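Local coordinates for protein fructuronate-tagaturonate epimerase UxaE from Cohnella laeviribosi in complex with 1 glycerol (Cohnella laeviribosi, PDB 6ILB) that probably catalyses the epimerization of D-tagaturonate to D-fructuronate, using a bound divalent metal ion, zinc in this structure, at residues B[185-190]-B[273-278]. Residues are numbered along the deposited sequence; the frame is centred on the assembly and turned at random.
Sequences EQIDNE and DETLAP. Unlike the reference sequence in segment 273-278: Ala277 (reference Thr). With ZN (zinc ion), chain F.
Asn189 and Ile187 meet Thr275 and Leu276 in a loop-to-loop contact, one side-chain-to-backbone hydrogen bond beside a methyl contact, between the segments that follow two neighbouring parallel strands of the TIM barrel, 178-182 and 267-271. Asn189 OD1 accepts the backbone N-H of Leu276 at 3.0 Å. The bond is moderately bent, 150° at the hydrogen, and the donor stands above the carbonyl plane of the amide rather than in it. CG of Asn189 lies anti to its own carbonyl carbon (chi1 -73°), which carries the amide across to the other loop. There OD1 also lies near Thr275 CA, while ND2 lies 3.7 Å from Glu274 O, a proximity and not a hydrogen bond. Beside it, the CG2 methyls of Ile187 and Thr275 touch at 3.6 Å, the two side chains crossing at about a right angle; Tyr244 of helix 234-259 also packs on Thr275. The hydroxyl of that threonine turns back into its own loop, OG1 toward Ala277 O, though their separation of 2.5 Å is too short to be taken at face value. Replacing Asn189 by alanine removes the amide, which would probably leave the N-H of Leu276 without this acceptor and open a gap beside the backbone of Thr275. Immediately upstream, Asp273 OD1 and Glu274 OE2 bind the zinc at 2.4 and 2.6 Å, with His161 and His343 completing the four ligands, and Ser271 OG hydrogen-bonds to Glu274 OE1. The cross-loop link is thus a single neutral amide-to-backbone bond with a small apolar patch, tying the chain just past two metal ligands to the neighbouring loop while their carboxylates serve the zinc.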
# COMPACT_ATOMS: atom_id res chain seq x y z
N GLU B 185 8.74 -8.81 -15.13
CA GLU B 185 8.98 -9.89 -16.07
C GLU B 185 9.46 -9.37 -17.42
O GLU B 185 10.17 -10.07 -18.14
CB GLU B 185 7.71 -10.71 -16.29
CG GLU B 185 6.76 -10.73 -15.12
CD GLU B 185 5.47 -11.48 -15.42
OE1 GLU B 185 5.40 -12.69 -15.13
OE2 GLU B 185 4.52 -10.84 -15.96
N GLN B 186 9.08 -8.14 -17.76
CA GLN B 186 9.30 -7.59 -19.09
C GLN B 186 10.42 -6.56 -19.13
O GLN B 186 10.82 -6.16 -20.24
CB GLN B 186 8.01 -6.96 -19.62
CG GLN B 186 6.84 -7.94 -19.81
CD GLN B 186 5.98 -8.12 -18.56
OE1 GLN B 186 6.18 -7.45 -17.54
NE2 GLN B 186 5.02 -9.04 -18.62
N ILE B 187 10.93 -6.10 -17.99
CA ILE B 187 12.07 -5.19 -17.99
C ILE B 187 13.34 -5.98 -18.25
O ILE B 187 13.62 -6.97 -17.57
CB ILE B 187 12.15 -4.40 -16.67
CG1 ILE B 187 11.17 -3.23 -16.70
CG2 ILE B 187 13.57 -3.90 -16.43
CD1 ILE B 187 10.92 -2.62 -15.35
N ASP B 188 14.10 -5.56 -19.25
CA ASP B 188 15.32 -6.25 -19.68
C ASP B 188 16.50 -5.75 -18.87
O ASP B 188 17.23 -4.84 -19.28
CB ASP B 188 15.55 -6.04 -21.17
CG ASP B 188 16.36 -7.16 -21.81
OD1 ASP B 188 17.42 -7.52 -21.24
OD2 ASP B 188 15.95 -7.66 -22.89
N ASN B 189 16.71 -6.36 -17.70
CA ASN B 189 17.82 -5.96 -16.83
C ASN B 189 19.17 -6.36 -17.42
O ASN B 189 20.14 -5.59 -17.35
CB ASN B 189 17.63 -6.56 -15.44
CG ASN B 189 16.53 -5.87 -14.66
OD1 ASN B 189 16.53 -4.65 -14.50
ND2 ASN B 189 15.57 -6.65 -14.18
N GLU B 190 19.27 -7.56 -18.01
CA GLU B 190 20.47 -8.00 -18.71
C GLU B 190 20.63 -7.19 -19.99
O GLU B 190 20.66 -7.75 -21.09
CB GLU B 190 20.40 -9.50 -19.04
CG GLU B 190 21.37 -10.37 -18.25
CD GLU B 190 21.05 -11.86 -18.37
OE1 GLU B 190 21.92 -12.63 -18.83
OE2 GLU B 190 19.92 -12.26 -17.99
N ASP B 273 10.24 0.67 -10.96
CA ASP B 273 11.39 0.67 -10.05
C ASP B 273 11.89 -0.74 -9.75
O ASP B 273 12.35 -1.00 -8.62
CB ASP B 273 11.06 1.40 -8.75
CG ASP B 273 9.96 0.73 -8.00
OD1 ASP B 273 8.95 0.44 -8.66
OD2 ASP B 273 10.10 0.46 -6.79
N GLU B 274 11.77 -1.65 -10.71
CA GLU B 274 12.32 -3.00 -10.63
C GLU B 274 13.48 -3.20 -11.59
O GLU B 274 13.85 -4.34 -11.87
CB GLU B 274 11.24 -4.04 -10.91
CG GLU B 274 10.26 -4.23 -9.76
CD GLU B 274 9.23 -3.12 -9.65
OE1 GLU B 274 8.81 -2.54 -10.69
OE2 GLU B 274 8.83 -2.85 -8.50
N THR B 275 14.02 -2.12 -12.15
CA THR B 275 15.33 -2.23 -12.76
C THR B 275 16.38 -2.47 -11.68
O THR B 275 16.19 -2.11 -10.51
CB THR B 275 15.67 -0.97 -13.56
OG1 THR B 275 15.20 0.18 -12.85
CG2 THR B 275 15.05 -0.98 -14.95
N LEU B 276 17.47 -3.11 -12.06
CA LEU B 276 18.62 -3.11 -11.16
C LEU B 276 19.29 -1.75 -11.21
O LEU B 276 19.83 -1.28 -10.20
CB LEU B 276 19.61 -4.20 -11.55
CG LEU B 276 19.22 -5.66 -11.38
CD1 LEU B 276 20.46 -6.46 -11.00
CD2 LEU B 276 18.12 -5.84 -10.34
N ALA B 277 19.27 -1.12 -12.37
CA ALA B 277 19.70 0.26 -12.49
C ALA B 277 18.63 1.18 -11.91
O ALA B 277 17.44 0.87 -11.93
CB ALA B 277 19.96 0.60 -13.95
N PRO B 278 19.03 2.32 -11.36
CA PRO B 278 18.07 3.40 -11.17
C PRO B 278 17.46 3.81 -12.51
O PRO B 278 18.00 3.51 -13.58
CB PRO B 278 18.91 4.54 -10.57
CG PRO B 278 20.34 4.19 -10.94
CD PRO B 278 20.38 2.69 -10.91
ZN ZN F . 7.59 -0.94 -7.33